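Local coordinates for 6-carboxyhexanoate--CoA ligase (Aquifex aeolicus, PDB 5TVA), which is a single-chain enzyme of the ligase class, modelled here with adenosine monophosphate and coenzyme A bound close to one another, at residues 6-11 against 38-43; 157-162 against 182-187. All coordinates share one frame; numbering follows the deposited sequence.

Interaction 1. Residues 6-11 against 38-43; sequences VRMRAQ and NRPKEF. With COA (coenzyme A), chain D.
Phe-43 touches Ala-10 through its CB, 4.0 Å from Ala-10 CB, and its ring lies oblique to that methyl. With CG set between the backbone N and the carbonyl carbon (chi1 63°), the ring itself leads away from the strand. Nearby, Phe-43 CA comes within 3.3 Å of Gln-11 O. On the other side of the strand, the flat group of Arg-9 faces coenzyme A: C4B of the ligand sits over one face of the guanidinium, offset toward the rim, while ligand O4A lies at its edge, in plane. Arg-9 NH1 donates to O4A at 3.1 Å, with a bent N-H...O angle of 146°. Arg-7 NH1 approaches O5A on the same phosphorus obliquely, at 3.1 Å, and Arg-7 also forms a salt bridge to Glu-51; Lys-49 adds a hydrogen bond to the ligand.

Back toward the 38-43 loop, the remaining contacts are between aliphatic groups. Ala-10 CB rests on Pro-40 CG at 3.9 Å. Met-8 has CG anti to the backbone N (chi1 179°), and its chain then bends at chi2 and chi3, placing its CE 3.7 Å from Arg-39 CD, on the extended aliphatic stem of that arginine. Leu-36 of helix 29-37 and Met-46 of strand 45-52 also pack on Met-8.

Strand 3-12 therefore has two chemistries. Mostly methyl and methylene groups join it to the loop, while its arginines present positive charge to the ligand diphosphate, which would probably be stabilised by it.

Interaction 2. Residues 157-162 against 182-187; sequences TLRTVD and SDDPDY. With AMP (adenosine monophosphate), chain C.
Arg-159 lays its CD over one face of the Tyr-187 ring, a CH-pi contact with CD 3.8 Å from the ring centroid and offset toward the rim. The two side chains run past each other in opposite directions, so the tyrosine OH ends up beside the start of the helix, 3.6 Å from Thr-157 OG1. Farther along, the arginine chain bends at chi3 (72°), and its guanidinium is tilted 39° from the ring; the cation-pi component is long and at most weak. The bend takes Arg-159 NH2 to 3.4 Å from O3P of adenosine monophosphate, which lies at the guanidinium edge. Ser-182 OG is 3.6 Å from that same NH2, and Asp-183 OD1 lies 2.8 Å from O3P. Asp-184 OD2 stands 4.1 Å from Arg-159 NH1, too far for a salt bridge.

Behind these groups, local turns set the backbone. Asp-184 OD1 accepts from Asp-186 N in an Asx turn; the bond is nearly straight (N-H...O 172°), and the donor sits above the carboxylate plane. Lys-206 NZ donates a hydrogen bond to Ser-182 O. On the helix side, Thr-157 is the N-cap, its OG1 taking the N-H of Thr-160.

The phosphate of the nucleotide thus has the edge of a guanidinium near one oxygen, with the Asp-183 carboxylate group beside the same oxygen. Arg-159 would be expected to offset the negative charge gathered there, while its CD packs on the Tyr-187 ring face.

Overall arrangement
From the N terminus, interaction 1 comes first: strand 3-12 runs out, strand 15-25 and helix 29-37 follow, and the 38-43 loop returns to the strand before 45-52 completes the three-stranded antiparallel sheet. Interaction 2 opens much later, at the start of helix 158-173, and closes after strand 177-181 of the six-stranded mixed sheet. The two loops are in series, neither nesting nor crossing. Their centres lie about 16 Å apart, yet they meet directly: Arg-39 NH2 forms a salt bridge with Asp-162 OD2 at 3.2 Å, and Asp-162 is also bridged to Arg-144. Coenzyme A lies against strand 3-12, while adenosine monophosphate is held by the later part of the chain, near interaction 2.

Interaction 1. Residues 6-11 against 38-43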
# COMPACT_ATOMS: atom_id res chain seq x y z
N VAL A 6 -6.10 14.72 7.05
CA VAL A 6 -5.05 15.63 6.59
C VAL A 6 -4.26 14.92 5.51
O VAL A 6 -3.49 14.00 5.81
CB VAL A 6 -4.13 16.07 7.73
CG1 VAL A 6 -3.10 17.08 7.21
CG2 VAL A 6 -4.94 16.67 8.85
N ARG A 7 -4.41 15.36 4.26
CA ARG A 7 -3.76 14.70 3.13
C ARG A 7 -2.74 15.62 2.50
O ARG A 7 -3.08 16.75 2.13
CB ARG A 7 -4.77 14.27 2.06
CG ARG A 7 -5.63 13.07 2.43
CD ARG A 7 -6.69 12.79 1.34
NE ARG A 7 -7.85 13.68 1.49
CZ ARG A 7 -8.86 13.81 0.62
NH1 ARG A 7 -8.88 13.12 -0.52
NH2 ARG A 7 -9.86 14.64 0.88
N MET A 8 -1.52 15.12 2.32
CA MET A 8 -0.43 15.87 1.72
C MET A 8 0.12 15.11 0.53
O MET A 8 0.30 13.89 0.59
CB MET A 8 0.69 16.12 2.75
CG MET A 8 1.93 16.90 2.23
SD MET A 8 3.16 15.95 1.28
CE MET A 8 3.74 14.80 2.54
N ARG A 9 0.38 15.82 -0.56
CA ARG A 9 1.16 15.31 -1.69
C ARG A 9 2.15 16.39 -2.10
O ARG A 9 1.87 17.59 -1.95
CB ARG A 9 0.28 14.94 -2.86
CG ARG A 9 -0.39 16.14 -3.51
CD ARG A 9 -1.36 15.71 -4.58
NE ARG A 9 -1.73 16.81 -5.47
CZ ARG A 9 -2.87 17.49 -5.36
NH1 ARG A 9 -3.74 17.17 -4.42
NH2 ARG A 9 -3.13 18.48 -6.20
N ALA A 10 3.30 15.98 -2.62
CA ALA A 10 4.36 16.92 -3.01
C ALA A 10 5.04 16.42 -4.28
O ALA A 10 5.24 15.22 -4.45
CB ALA A 10 5.39 17.11 -1.90
N GLN A 11 5.37 17.36 -5.16
CA GLN A 11 6.01 17.09 -6.44
C GLN A 11 7.36 17.78 -6.51
O GLN A 11 7.63 18.76 -5.80
CB GLN A 11 5.15 17.56 -7.63
CG GLN A 11 3.98 16.67 -7.93
CD GLN A 11 3.18 17.14 -9.13
OE1 GLN A 11 3.16 18.33 -9.45
NE2 GLN A 11 2.52 16.19 -9.81
N ASN A 38 6.74 19.01 6.81
CA ASN A 38 8.17 18.75 6.96
C ASN A 38 8.60 17.46 6.28
O ASN A 38 9.80 17.18 6.26
CB ASN A 38 8.53 18.69 8.45
CG ASN A 38 10.05 18.76 8.69
OD1 ASN A 38 10.69 19.72 8.32
ND2 ASN A 38 10.60 17.72 9.28
N ARG A 39 7.64 16.69 5.72
CA ARG A 39 7.96 15.32 5.29
C ARG A 39 8.91 15.27 4.09
O ARG A 39 9.90 14.53 4.16
CB ARG A 39 6.68 14.53 5.01
CG ARG A 39 6.93 13.05 4.61
CD ARG A 39 5.62 12.25 4.47
NE ARG A 39 5.80 10.85 4.06
CZ ARG A 39 5.96 9.84 4.91
NH1 ARG A 39 5.99 10.07 6.22
NH2 ARG A 39 6.10 8.59 4.47
N PRO A 40 8.66 15.93 2.97
CA PRO A 40 9.62 15.83 1.86
C PRO A 40 10.83 16.73 2.05
O PRO A 40 10.74 17.82 2.62
CB PRO A 40 8.80 16.25 0.63
CG PRO A 40 7.74 17.12 1.17
CD PRO A 40 7.44 16.69 2.58
N LYS A 41 11.97 16.27 1.53
CA LYS A 41 13.21 17.04 1.62
C LYS A 41 13.21 18.21 0.64
O LYS A 41 13.44 19.37 1.03
CB LYS A 41 14.43 16.12 1.36
CG LYS A 41 14.63 14.94 2.32
CD LYS A 41 13.87 15.23 3.67
CE LYS A 41 14.39 16.42 4.57
NZ LYS A 41 13.28 17.02 5.39
N GLU A 42 12.98 17.92 -0.64
CA GLU A 42 12.92 18.92 -1.70
C GLU A 42 11.59 18.75 -2.41
O GLU A 42 11.14 17.63 -2.61
CB GLU A 42 14.08 18.73 -2.70
CG GLU A 42 14.60 20.01 -3.39
CD GLU A 42 14.68 21.19 -2.44
OE1 GLU A 42 13.94 22.19 -2.68
OE2 GLU A 42 15.47 21.14 -1.47
N PHE A 43 10.95 19.87 -2.78
CA PHE A 43 9.73 19.86 -3.57
C PHE A 43 9.55 21.24 -4.16
O PHE A 43 9.99 22.23 -3.57
CB PHE A 43 8.50 19.50 -2.73
CG PHE A 43 8.19 20.49 -1.63
CD1 PHE A 43 8.79 20.38 -0.37
CD2 PHE A 43 7.29 21.53 -1.85
CE1 PHE A 43 8.49 21.29 0.66
CE2 PHE A 43 7.00 22.45 -0.84
CZ PHE A 43 7.60 22.33 0.42
N1A COA D . 1.45 8.78 -6.40
C2A COA D . 1.49 9.51 -7.52
N3A COA D . 0.70 10.55 -7.71
C4A COA D . -0.20 10.90 -6.77
C5A COA D . -0.29 10.17 -5.59
C6A COA D . 0.60 9.07 -5.43
N6A COA D . 0.53 8.24 -4.16
N7A COA D . -1.23 10.72 -4.82
C8A COA D . -1.74 11.74 -5.47
N9A COA D . -1.11 11.89 -6.64
C1B COA D . -1.57 12.93 -7.60
C2B COA D . -1.18 13.18 -8.78
O2B COA D . -0.98 12.00 -9.62
C3B COA D . -2.70 13.78 -9.17
O3B COA D . -3.59 12.64 -9.20
P3B COA D . -4.33 11.90 -10.51
O7A COA D . -5.74 11.62 -10.10
O8A COA D . -4.31 12.74 -11.75
O9A COA D . -3.67 10.59 -10.84
C4B COA D . -2.99 14.60 -8.20
O4B COA D . -1.94 14.34 -7.07
C5B COA D . -4.46 14.45 -7.58
O5B COA D . -4.52 13.38 -6.70
P1A COA D . -5.46 13.33 -5.32
O1A COA D . -6.37 12.09 -5.38
O2A COA D . -6.28 14.58 -5.11
O3A COA D . -4.44 13.10 -4.04
P2A COA D . -4.71 13.51 -2.43
O4A COA D . -4.38 15.01 -2.31
O5A COA D . -6.19 13.34 -2.05
O6A COA D . -3.67 12.57 -1.49
CBP COA D . -2.29 10.49 -0.81
CCP COA D . -3.45 11.14 -1.72
CDP COA D . -0.90 10.98 -1.30
CEP COA D . -2.40 11.07 0.62
CAP COA D . -2.38 8.87 -0.82
OAP COA D . -1.51 8.29 -1.71
C9P COA D . -2.09 8.17 0.54
O9P COA D . -2.99 7.90 1.32
N8P COA D . -0.73 7.79 0.91
C7P COA D . -0.42 7.14 2.22
C6P COA D . 0.16 5.74 2.06
C5P COA D . 1.53 5.67 1.30
O5P COA D . 1.70 6.23 0.29
N4P COA D . 2.61 4.85 1.90
C3P COA D . 3.96 4.78 1.20
C2P COA D . 4.75 3.61 1.79
S1P COA D . 3.64 2.17 1.63

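Interaction 2. Residues 157-162 against 182-187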
# COMPACT_ATOMS: atom_id res chain seq x y z
N THR A 157 10.85 -0.94 10.26
CA THR A 157 11.15 0.41 9.78
C THR A 157 9.89 1.27 9.64
O THR A 157 8.75 0.78 9.71
CB THR A 157 11.86 0.32 8.43
OG1 THR A 157 10.91 -0.10 7.45
CG2 THR A 157 13.01 -0.70 8.51
N LEU A 158 10.10 2.57 9.42
CA LEU A 158 8.98 3.49 9.20
C LEU A 158 8.20 3.14 7.93
O LEU A 158 6.99 3.36 7.86
CB LEU A 158 9.47 4.94 9.14
CG LEU A 158 9.93 5.56 10.47
CD1 LEU A 158 10.34 7.03 10.30
CD2 LEU A 158 8.84 5.43 11.53
N ARG A 159 8.87 2.59 6.91
CA ARG A 159 8.14 2.12 5.74
C ARG A 159 7.22 0.97 6.10
O ARG A 159 6.08 0.89 5.60
CB ARG A 159 9.09 1.73 4.62
CG ARG A 159 10.00 2.86 4.25
CD ARG A 159 10.56 2.71 2.87
NE ARG A 159 9.53 2.95 1.86
CZ ARG A 159 9.74 3.63 0.74
NH1 ARG A 159 10.94 4.16 0.50
NH2 ARG A 159 8.74 3.80 -0.13
N THR A 160 7.67 0.09 6.99
CA THR A 160 6.80 -0.97 7.47
C THR A 160 5.58 -0.40 8.18
O THR A 160 4.44 -0.83 7.94
CB THR A 160 7.57 -1.92 8.39
OG1 THR A 160 8.64 -2.49 7.65
CG2 THR A 160 6.66 -3.03 8.89
N VAL A 161 5.81 0.58 9.06
CA VAL A 161 4.69 1.20 9.77
C VAL A 161 3.64 1.70 8.79
O VAL A 161 2.44 1.46 8.96
CB VAL A 161 5.21 2.33 10.68
CG1 VAL A 161 4.05 3.09 11.32
CG2 VAL A 161 6.15 1.75 11.76
N ASP A 162 4.08 2.37 7.71
CA ASP A 162 3.16 2.96 6.74
C ASP A 162 2.47 1.89 5.90
O ASP A 162 1.25 1.94 5.70
CB ASP A 162 3.91 3.92 5.83
CG ASP A 162 4.24 5.22 6.50
OD1 ASP A 162 3.67 5.51 7.59
OD2 ASP A 162 5.10 5.95 5.94
N SER A 182 8.56 -1.75 -3.95
CA SER A 182 8.72 -0.30 -4.06
C SER A 182 9.17 0.11 -5.46
O SER A 182 9.78 -0.66 -6.21
CB SER A 182 9.72 0.20 -3.01
OG SER A 182 9.60 1.60 -2.79
N ASP A 183 8.84 1.35 -5.82
CA ASP A 183 9.33 1.96 -7.05
C ASP A 183 10.74 2.53 -6.89
O ASP A 183 11.49 2.59 -7.86
CB ASP A 183 8.35 3.04 -7.51
CG ASP A 183 7.83 3.91 -6.36
OD1 ASP A 183 7.90 3.46 -5.18
OD2 ASP A 183 7.34 5.03 -6.63
N ASP A 184 11.10 2.94 -5.66
CA ASP A 184 12.43 3.47 -5.35
C ASP A 184 13.51 2.43 -5.60
O ASP A 184 13.52 1.38 -4.94
CB ASP A 184 12.47 3.91 -3.88
CG ASP A 184 13.89 4.20 -3.39
OD1 ASP A 184 14.78 4.52 -4.21
OD2 ASP A 184 14.10 4.11 -2.16
N PRO A 185 14.46 2.68 -6.51
CA PRO A 185 15.46 1.65 -6.86
C PRO A 185 16.40 1.26 -5.71
O PRO A 185 17.13 0.28 -5.87
CB PRO A 185 16.24 2.28 -8.02
CG PRO A 185 15.88 3.72 -8.03
CD PRO A 185 14.52 3.84 -7.42
N ASP A 186 16.40 1.96 -4.58
CA ASP A 186 17.27 1.59 -3.47
C ASP A 186 16.62 0.60 -2.50
O ASP A 186 17.30 -0.31 -2.00
CB ASP A 186 17.72 2.83 -2.68
CG ASP A 186 18.83 3.61 -3.38
OD1 ASP A 186 19.06 3.42 -4.59
OD2 ASP A 186 19.47 4.44 -2.69
N TYR A 187 15.33 0.78 -2.21
CA TYR A 187 14.62 -0.14 -1.32
C TYR A 187 14.15 -1.34 -2.13
O TYR A 187 13.67 -1.20 -3.25
CB TYR A 187 13.44 0.59 -0.68
CG TYR A 187 12.91 0.02 0.62
CD1 TYR A 187 13.35 0.51 1.85
CD2 TYR A 187 11.93 -0.97 0.63
CE1 TYR A 187 12.85 0.01 3.05
CE2 TYR A 187 11.42 -1.48 1.82
CZ TYR A 187 11.89 -0.99 3.03
OH TYR A 187 11.38 -1.49 4.21
P AMP C . 5.18 3.52 -2.39
O1P AMP C . 4.53 2.72 -1.28
O2P AMP C . 4.85 4.99 -2.24
O3P AMP C . 6.63 3.18 -2.72
O5' AMP C . 4.45 3.08 -3.74
C5' AMP C . 4.74 1.85 -4.39
C4' AMP C . 3.87 1.71 -5.62
O4' AMP C . 2.52 1.37 -5.21
C3' AMP C . 3.74 2.99 -6.46
O3' AMP C . 4.69 3.05 -7.51
C2' AMP C . 2.30 2.99 -6.94
O2' AMP C . 2.20 2.29 -8.18
C1' AMP C . 1.58 2.19 -5.86
N9 AMP C . 0.93 3.05 -4.84
C8 AMP C . 1.46 4.12 -4.23
N7 AMP C . 0.57 4.68 -3.36
C5 AMP C . -0.57 3.96 -3.41
C6 AMP C . -1.90 3.98 -2.73
N6 AMP C . -2.23 4.91 -1.82
N1 AMP C . -2.79 3.01 -3.09
C2 AMP C . -2.51 2.08 -4.00
N3 AMP C . -1.33 2.00 -4.64
C4 AMP C . -0.33 2.89 -4.39